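PDB 4E21: 6-phosphogluconate dehydrogenase (Decarboxylating) from Geobacter metallireducens, which probably catalyses the oxidative decarboxylation of 6-phosphogluconate to ribulose 5-phosphate with NADP as cofactor, a step of the pentose phosphate pathway. Local coordinates for residues B[33-38]-B[59-64]; B[39-42]-B[47-50]; B[84-89]-B[168-173]. All coordinates share one frame; numbering follows the deposited sequence.

Contact 1. Residues B[33-38]-B[59-64]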
loop_
_atom_site.group_PDB
_atom_site.type_symbol
_atom_site.label_atom_id
_atom_site.label_comp_id
_atom_site.label_asym_id
_atom_site.label_seq_id
_atom_site.Cartn_x
_atom_site.Cartn_y
_atom_site.Cartn_z
HETATM N N MSE B 33 -32.050 13.201 3.663
HETATM C CA MSE B 33 -31.237 14.408 3.528
HETATM C C MSE B 33 -32.050 15.615 3.034
HETATM O O MSE B 33 -31.955 16.712 3.604
HETATM C CB MSE B 33 -30.033 14.146 2.620
HETATM C CG MSE B 33 -28.973 13.214 3.223
HETATM SE SE MSE B 33 -28.161 14.053 4.763
HETATM C CE MSE B 33 -27.043 15.348 3.820
ATOM N N GLY B 34 -32.857 15.410 1.992
ATOM C CA GLY B 34 -33.686 16.482 1.447
ATOM C C GLY B 34 -34.710 16.999 2.448
ATOM O O GLY B 34 -34.864 18.215 2.638
ATOM N N ALA B 35 -35.400 16.067 3.109
ATOM C CA ALA B 35 -36.362 16.409 4.153
ATOM C C ALA B 35 -35.714 17.218 5.293
ATOM O O ALA B 35 -36.284 18.209 5.765
ATOM C CB ALA B 35 -37.023 15.153 4.682
ATOM N N ASP B 36 -34.517 16.799 5.710
ATOM C CA ASP B 36 -33.795 17.441 6.811
ATOM C C ASP B 36 -33.338 18.856 6.504
ATOM O O ASP B 36 -33.347 19.727 7.377
ATOM C CB ASP B 36 -32.575 16.600 7.218
ATOM C CG ASP B 36 -32.932 15.510 8.196
ATOM O OD1 ASP B 36 -34.088 15.533 8.680
ATOM O OD2 ASP B 36 -32.068 14.647 8.481
HETATM N N MSE B 37 -32.918 19.086 5.263
HETATM C CA MSE B 37 -32.494 20.423 4.863
HETATM C C MSE B 37 -33.701 21.342 4.771
HETATM O O MSE B 37 -33.599 22.517 5.098
HETATM C CB MSE B 37 -31.729 20.394 3.545
HETATM C CG MSE B 37 -30.586 19.413 3.567
HETATM SE SE MSE B 37 -29.633 19.316 1.892
HETATM C CE MSE B 37 -28.402 20.793 2.151
ATOM N N VAL B 38 -34.841 20.803 4.338
ATOM C CA VAL B 38 -36.072 21.594 4.309
ATOM C C VAL B 38 -36.457 21.948 5.740
ATOM O O VAL B 38 -36.780 23.102 6.026
ATOM C CB VAL B 38 -37.243 20.869 3.612
ATOM C CG1 VAL B 38 -38.535 21.590 3.900
ATOM C CG2 VAL B 38 -36.999 20.794 2.114
ATOM N N GLN B 59 -46.320 13.731 0.899
ATOM C CA GLN B 59 -47.394 13.773 1.883
ATOM C C GLN B 59 -46.833 13.844 3.301
ATOM O O GLN B 59 -47.265 14.675 4.114
ATOM C CB GLN B 59 -48.344 12.584 1.704
ATOM C CG GLN B 59 -49.457 12.870 0.682
ATOM C CD GLN B 59 -50.129 11.607 0.162
ATOM O OE1 GLN B 59 -49.530 10.532 0.165
ATOM N NE2 GLN B 59 -51.378 11.733 -0.289
ATOM N N ALA B 60 -45.852 12.990 3.582
ATOM C CA ALA B 60 -45.204 12.995 4.879
ATOM C C ALA B 60 -44.676 14.398 5.256
ATOM O O ALA B 60 -44.783 14.825 6.412
ATOM C CB ALA B 60 -44.101 11.945 4.920
ATOM N N LEU B 61 -44.122 15.125 4.287
ATOM C CA LEU B 61 -43.666 16.489 4.567
ATOM C C LEU B 61 -44.840 17.463 4.660
ATOM O O LEU B 61 -44.790 18.452 5.410
ATOM C CB LEU B 61 -42.662 16.976 3.519
ATOM C CG LEU B 61 -41.187 16.617 3.706
ATOM C CD1 LEU B 61 -40.335 17.864 3.500
ATOM C CD2 LEU B 61 -40.940 16.046 5.084
ATOM N N GLU B 62 -45.882 17.181 3.879
ATOM C CA GLU B 62 -47.116 17.959 3.936
ATOM C C GLU B 62 -47.771 17.857 5.313
ATOM O O GLU B 62 -48.228 18.866 5.858
ATOM C CB GLU B 62 -48.080 17.570 2.808
ATOM C CG GLU B 62 -48.017 18.548 1.631
ATOM C CD GLU B 62 -48.703 18.041 0.369
ATOM O OE1 GLU B 62 -49.024 16.830 0.303
ATOM O OE2 GLU B 62 -48.911 18.860 -0.563
ATOM N N ARG B 63 -47.783 16.646 5.879
ATOM C CA ARG B 63 -48.225 16.447 7.258
ATOM C C ARG B 63 -47.420 17.322 8.228
ATOM O O ARG B 63 -47.972 17.865 9.184
ATOM C CB ARG B 63 -48.127 14.976 7.669
ATOM C CG ARG B 63 -49.242 14.103 7.133
ATOM C CD ARG B 63 -49.127 12.673 7.642
ATOM N NE ARG B 63 -49.920 11.746 6.836
ATOM C CZ ARG B 63 -49.442 11.077 5.786
ATOM N NH1 ARG B 63 -48.173 11.227 5.420
ATOM N NH2 ARG B 63 -50.227 10.251 5.099
ATOM N N GLU B 64 -46.119 17.469 7.981
ATOM C CA GLU B 64 -45.325 18.409 8.766
ATOM C C GLU B 64 -45.694 19.870 8.484
ATOM O O GLU B 64 -45.137 20.785 9.090
ATOM C CB GLU B 64 -43.828 18.180 8.551
ATOM C CG GLU B 64 -43.218 17.197 9.534
ATOM C CD GLU B 64 -41.779 16.838 9.199
ATOM O OE1 GLU B 64 -41.473 16.641 8.003
ATOM O OE2 GLU B 64 -40.955 16.740 10.132
#

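Contact 2. Residues B[39-42]-B[47-50]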
loop_
_atom_site.group_PDB
_atom_site.type_symbol
_atom_site.label_atom_id
_atom_site.label_comp_id
_atom_site.label_asym_id
_atom_site.label_seq_id
_atom_site.Cartn_x
_atom_site.Cartn_y
_atom_site.Cartn_z
ATOM N N ARG B 39 -36.384 20.967 6.646
ATOM C CA ARG B 39 -36.736 21.230 8.041
ATOM C C ARG B 39 -35.826 22.292 8.613
ATOM O O ARG B 39 -36.282 23.201 9.301
ATOM C CB ARG B 39 -36.689 19.968 8.887
ATOM C CG ARG B 39 -37.751 18.961 8.535
ATOM C CD ARG B 39 -37.561 17.686 9.325
ATOM N NE ARG B 39 -38.444 16.629 8.851
ATOM C CZ ARG B 39 -38.032 15.515 8.258
ATOM N NH1 ARG B 39 -36.737 15.294 8.072
ATOM N NH2 ARG B 39 -38.919 14.614 7.859
ATOM N N ARG B 40 -34.538 22.200 8.301
ATOM C CA ARG B 40 -33.586 23.193 8.783
ATOM C C ARG B 40 -33.845 24.545 8.132
ATOM O O ARG B 40 -33.851 25.577 8.801
ATOM C CB ARG B 40 -32.131 22.741 8.566
ATOM C CG ARG B 40 -31.112 23.749 9.096
ATOM C CD ARG B 40 -29.733 23.158 9.224
ATOM N NE ARG B 40 -28.757 24.109 9.755
ATOM C CZ ARG B 40 -28.382 24.167 11.028
ATOM N NH1 ARG B 40 -28.916 23.334 11.913
ATOM N NH2 ARG B 40 -27.476 25.058 11.419
ATOM N N LEU B 41 -34.042 24.527 6.819
ATOM C CA LEU B 41 -34.373 25.728 6.043
ATOM C C LEU B 41 -35.606 26.436 6.626
ATOM O O LEU B 41 -35.564 27.632 6.917
ATOM C CB LEU B 41 -34.659 25.328 4.596
ATOM C CG LEU B 41 -33.702 25.591 3.433
ATOM C CD1 LEU B 41 -32.352 26.123 3.872
ATOM C CD2 LEU B 41 -33.584 24.337 2.557
ATOM N N ARG B 42 -36.701 25.690 6.783
ATOM C CA ARG B 42 -37.934 26.230 7.355
ATOM C C ARG B 42 -37.672 26.825 8.736
ATOM O O ARG B 42 -37.925 28.008 8.987
ATOM C CB ARG B 42 -38.980 25.127 7.464
ATOM C CG ARG B 42 -40.301 25.556 8.092
ATOM C CD ARG B 42 -41.029 24.314 8.605
ATOM N NE ARG B 42 -42.488 24.433 8.628
ATOM C CZ ARG B 42 -43.301 23.451 9.021
ATOM N NH1 ARG B 42 -42.787 22.289 9.422
ATOM N NH2 ARG B 42 -44.624 23.621 9.022
ATOM N N GLU B 47 -38.902 29.852 3.026
ATOM C CA GLU B 47 -40.150 29.277 2.519
ATOM C C GLU B 47 -39.890 28.153 1.535
ATOM O O GLU B 47 -39.403 28.389 0.426
ATOM C CB GLU B 47 -40.986 30.340 1.810
ATOM C CG GLU B 47 -41.813 31.204 2.726
ATOM C CD GLU B 47 -42.748 32.140 1.962
ATOM O OE1 GLU B 47 -43.553 31.641 1.133
ATOM O OE2 GLU B 47 -42.680 33.372 2.196
ATOM N N CYS B 48 -40.252 26.936 1.910
ATOM C CA CYS B 48 -39.935 25.790 1.075
ATOM C C CYS B 48 -41.159 25.216 0.387
ATOM O O CYS B 48 -42.246 25.166 0.965
ATOM C CB CYS B 48 -39.244 24.701 1.900
ATOM S SG CYS B 48 -37.757 25.268 2.762
ATOM N N VAL B 49 -40.970 24.782 -0.854
ATOM C CA VAL B 49 -41.984 24.039 -1.572
ATOM C C VAL B 49 -41.250 22.791 -1.965
ATOM O O VAL B 49 -40.142 22.887 -2.474
ATOM C CB VAL B 49 -42.449 24.761 -2.870
ATOM C CG1 VAL B 49 -43.320 23.830 -3.715
ATOM C CG2 VAL B 49 -43.159 26.059 -2.557
ATOM N N VAL B 50 -41.847 21.628 -1.735
ATOM C CA VAL B 50 -41.145 20.379 -1.988
ATOM C C VAL B 50 -41.863 19.509 -2.997
ATOM O O VAL B 50 -43.038 19.716 -3.300
ATOM C CB VAL B 50 -40.905 19.575 -0.692
ATOM C CG1 VAL B 50 -40.390 20.497 0.384
ATOM C CG2 VAL B 50 -42.193 18.874 -0.244
#

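Contact 3. Residues B[84-89]-B[168-173]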
loop_
_atom_site.group_PDB
_atom_site.type_symbol
_atom_site.label_atom_id
_atom_site.label_comp_id
_atom_site.label_asym_id
_atom_site.label_seq_id
_atom_site.Cartn_x
_atom_site.Cartn_y
_atom_site.Cartn_z
ATOM N N VAL B 84 -35.231 29.456 -6.988
ATOM C CA VAL B 84 -34.118 28.697 -6.418
ATOM C C VAL B 84 -34.530 27.235 -6.221
ATOM O O VAL B 84 -35.357 26.928 -5.354
ATOM C CB VAL B 84 -33.659 29.276 -5.090
ATOM C CG1 VAL B 84 -32.701 28.276 -4.370
ATOM C CG2 VAL B 84 -32.970 30.589 -5.334
ATOM N N VAL B 85 -33.963 26.339 -7.029
ATOM C CA VAL B 85 -34.337 24.923 -6.976
ATOM C C VAL B 85 -33.191 24.016 -6.507
ATOM O O VAL B 85 -32.156 23.942 -7.158
ATOM C CB VAL B 85 -34.841 24.411 -8.345
ATOM C CG1 VAL B 85 -35.310 22.938 -8.239
ATOM C CG2 VAL B 85 -35.941 25.323 -8.892
ATOM N N TRP B 86 -33.394 23.318 -5.393
ATOM C CA TRP B 86 -32.386 22.412 -4.838
ATOM C C TRP B 86 -32.720 20.951 -5.156
ATOM O O TRP B 86 -33.851 20.507 -4.924
ATOM C CB TRP B 86 -32.300 22.616 -3.331
ATOM C CG TRP B 86 -31.059 22.076 -2.687
ATOM C CD1 TRP B 86 -30.708 20.757 -2.551
ATOM C CD2 TRP B 86 -30.019 22.834 -2.050
ATOM N NE1 TRP B 86 -29.517 20.654 -1.876
ATOM C CE2 TRP B 86 -29.069 21.910 -1.563
ATOM C CE3 TRP B 86 -29.790 24.203 -1.861
ATOM C CZ2 TRP B 86 -27.912 22.312 -0.901
ATOM C CZ3 TRP B 86 -28.652 24.600 -1.197
ATOM C CH2 TRP B 86 -27.723 23.658 -0.724
ATOM N N LEU B 87 -31.756 20.216 -5.719
ATOM C CA LEU B 87 -31.933 18.785 -5.991
ATOM C C LEU B 87 -31.195 17.941 -4.947
ATOM O O LEU B 87 -30.019 18.174 -4.681
ATOM C CB LEU B 87 -31.447 18.403 -7.397
ATOM C CG LEU B 87 -31.949 19.184 -8.625
ATOM C CD1 LEU B 87 -31.277 18.693 -9.895
ATOM C CD2 LEU B 87 -33.462 19.076 -8.788
HETATM N N MSE B 88 -31.904 16.986 -4.348
HETATM C CA MSE B 88 -31.315 15.950 -3.498
HETATM C C MSE B 88 -31.830 14.602 -3.991
HETATM O O MSE B 88 -32.416 13.831 -3.227
HETATM C CB MSE B 88 -31.686 16.118 -2.018
HETATM C CG MSE B 88 -30.876 17.140 -1.237
HETATM SE SE MSE B 88 -28.950 17.094 -1.606
HETATM C CE MSE B 88 -28.262 17.487 0.138
ATOM N N VAL B 89 -31.629 14.338 -5.278
ATOM C CA VAL B 89 -32.000 13.059 -5.871
ATOM C C VAL B 89 -30.759 12.176 -6.101
ATOM O O VAL B 89 -29.626 12.650 -5.996
ATOM C CB VAL B 89 -32.761 13.265 -7.202
ATOM C CG1 VAL B 89 -34.025 14.058 -6.963
ATOM C CG2 VAL B 89 -31.899 13.984 -8.221
ATOM N N PRO B 168 -27.910 33.590 1.821
ATOM C CA PRO B 168 -28.797 33.359 2.978
ATOM C C PRO B 168 -29.184 31.892 3.170
ATOM O O PRO B 168 -29.404 31.432 4.298
ATOM C CB PRO B 168 -30.047 34.192 2.641
ATOM C CG PRO B 168 -29.554 35.242 1.719
ATOM C CD PRO B 168 -28.480 34.570 0.885
ATOM N N VAL B 169 -29.286 31.161 2.067
ATOM C CA VAL B 169 -29.618 29.743 2.141
ATOM C C VAL B 169 -28.446 28.956 2.720
ATOM O O VAL B 169 -28.643 28.043 3.511
ATOM C CB VAL B 169 -30.014 29.178 0.768
ATOM C CG1 VAL B 169 -30.136 27.661 0.830
ATOM C CG2 VAL B 169 -31.322 29.827 0.289
ATOM N N PHE B 170 -27.232 29.326 2.337
ATOM C CA PHE B 170 -26.046 28.631 2.830
ATOM C C PHE B 170 -25.813 28.914 4.315
ATOM O O PHE B 170 -25.573 27.989 5.101
ATOM C CB PHE B 170 -24.813 29.011 2.018
ATOM C CG PHE B 170 -24.869 28.558 0.599
ATOM C CD1 PHE B 170 -25.453 27.347 0.275
ATOM C CD2 PHE B 170 -24.330 29.334 -0.412
ATOM C CE1 PHE B 170 -25.504 26.924 -1.043
ATOM C CE2 PHE B 170 -24.362 28.906 -1.720
ATOM C CZ PHE B 170 -24.956 27.706 -2.036
ATOM N N ARG B 171 -25.910 30.187 4.697
ATOM C CA ARG B 171 -25.802 30.573 6.099
ATOM C C ARG B 171 -26.713 29.768 7.004
ATOM O O ARG B 171 -26.288 29.282 8.053
ATOM C CB ARG B 171 -26.131 32.039 6.259
ATOM C CG ARG B 171 -24.935 32.917 6.104
ATOM C CD ARG B 171 -25.346 34.359 6.194
ATOM N NE ARG B 171 -24.379 35.071 7.012
ATOM C CZ ARG B 171 -23.232 35.542 6.546
ATOM N NH1 ARG B 171 -22.924 35.382 5.260
ATOM N NH2 ARG B 171 -22.402 36.178 7.368
ATOM N N THR B 172 -27.969 29.630 6.601
ATOM C CA THR B 172 -28.932 28.867 7.387
ATOM C C THR B 172 -28.521 27.409 7.481
ATOM O O THR B 172 -28.586 26.803 8.552
ATOM C CB THR B 172 -30.340 28.953 6.771
ATOM O OG1 THR B 172 -30.762 30.313 6.793
ATOM C CG2 THR B 172 -31.352 28.103 7.544
ATOM N N LEU B 173 -28.093 26.857 6.350
ATOM C CA LEU B 173 -27.767 25.446 6.238
ATOM C C LEU B 173 -26.475 25.068 6.990
ATOM O O LEU B 173 -26.376 23.983 7.548
ATOM C CB LEU B 173 -27.625 25.095 4.770
ATOM C CG LEU B 173 -28.669 24.178 4.128
ATOM C CD1 LEU B 173 -29.962 24.166 4.872
ATOM C CD2 LEU B 173 -28.858 24.543 2.655
#

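Contact 1. Residues B[33-38]-B[59-64]
Leu61 meets Ala35 and Val38 with its two methyl branches, one for each residue. CD2 rests on Ala35 CB at 4.0 Å. CD1 lies 4.2 Å from Val38 CG1. The isobutyl group therefore forks over two positions one turn apart on one side of helix 32-43. Val38 turns CG1 anti to its own backbone N (chi1 167°), and this is the methyl that Leu61 touches. All three residues are buried. The contact is small, with 107 Å² of surface hidden, and no hydrogen bond crosses it. The backbones stay well apart: the CA atoms of Ala35 and Leu61 are separated by 7.3 Å. The leucine side chain crosses less than half of that gap, and Ala35 CB meets it from the other side. Both helices belong to the Rossmann-type nucleotide-binding domain. Helix 32-43 follows strand 24-28, and helix 55-63 follows strand 47-51, so the contact joins consecutive helices of the alternating strand and helix pattern. Gly34 fits the last glycine of a GxGxxG pattern, consistent with a dinucleotide-binding turn at the start of helix 32-43. Val50 of strand 47-51 touches both Val38 and Leu61 and continues the cluster onto the sheet. Ile66 of the following loop also touches both. Away from Leu61, helix 55-63 is looser: Arg63 is exposed, Gln59 and Glu62 partly so. Polar bonds lie beside the contact. After helix 55-63, Glu64 OE2 forms a salt bridge with Arg39 NE. On helix 32-43 itself, Asp36 OD1 forms a salt bridge with Arg39 NH1, and OD2 one with Arg32 NE.

Contact 2. Residues B[39-42]-B[47-50]
Cys48 SG presses against the base of the Leu41 side chain. It lies 3.6 Å from Leu41 CB and 4.1 Å from Leu41 CG, so the root of the leucine comes nearest. The backbone N of Arg42 is 4.2 Å from the same sulfur. SG stands anti to the carbonyl carbon of Cys48 (chi1 -56°), which aims it at the last turns of helix 32-43. Val38, one turn earlier on that helix, also packs against Cys48. Strand 47-51 is fixed by backbone hydrogen bonds to its neighbour in the sheet, with Glu47 and Val49 both bonding Ile25. The helix is the crossover of the beta-alpha-beta unit formed by strand 24-28, helix 32-43 and strand 47-51. Farther out, the methyl end of Leu41 meets Val169 and Leu173 of helix 167-173. Arginines anchor the helix on other sides: Arg40 NE donates to Thr172 O, and Arg42 NH1 to Glu64 O. Across the contact itself the thiol serves as an apolar surface. No hydrogen bond joins the two segments. The contact is apolar packing, and the polar bonds of helix and strand go to other partners.

Contact 3. Residues B[84-89]-B[168-173]
Trp86 reaches three residues of helix 167-173 with the far corner of its six-membered ring. CH2 lies 3.7 Å from Leu173 CD2. CZ3 lies 3.9 Å from Phe170 CE1 and 4.0 Å from Val169 CG1. Leu173 and Phe170 sit on opposite sides of the indole plane, and Val169 is on the same side as Leu173. All three approaches are oblique: Leu173 CD2 is well off the plane, Phe170 CE1 only slightly. The Trp86 and Leu173 side chains approach from opposite directions. The two aromatic rings are turned steeply, about 72° between their planes. Trp86 CH2 lies in the plane of the Phe170 ring, at its edge. The indole gets there because its CG is anti to the backbone N (chi1 -163°), which extends the ring from the strand toward the helix. Strand 84-87 is an inner strand of the Rossmann-type sheet, hydrogen-bonded through Trp86 to Gly26 and Ile28 of one neighbour and through Val85 to Ile110 and Ile112 of the other. Helix 167-173 packs over this sheet at a distance: the axes of strand 84-87 and of residues 168-173 come no closer than 12.5 Å and run at 42° to each other, and the indole spans much of the interval. Val169 also touches Ile25 of strand 24-28. Met37 of helix 32-43 packs on both Trp86 and Leu173, bringing a second helix to the same cluster. At the pyrrole end, Met88 SE lies at the indole edge in the ring plane, 3.6 Å from Trp86 NE1. All four touching residues are buried, and 158 Å² of surface is covered. The outward side of the helix is polar, with a salt bridge from Arg171 NH1 to Asp167 OD2 and a hydrogen bond between Thr172 OG1 and His46 NE2.

In the fold
From the N terminus, strand 24-28 leads into helix 32-43, which takes part in contacts 1 and 2. Contact 2 closes a short loop by bringing strand 47-51 back against the end of that helix. The chain then runs on to helix 55-63, where contact 1 closes a wider loop. Contact 2 is nested inside it. Their centres are 8 Å apart. Contact 3 opens later, at strand 84-87, and closes some 80 residues on at helix 167-173, so it follows the other two in series. Contact 1 joins two helices, contact 2 and contact 3 each a helix and a strand. Helix 32-43 is part of the first two, and its Met37 and Leu41 reach the third.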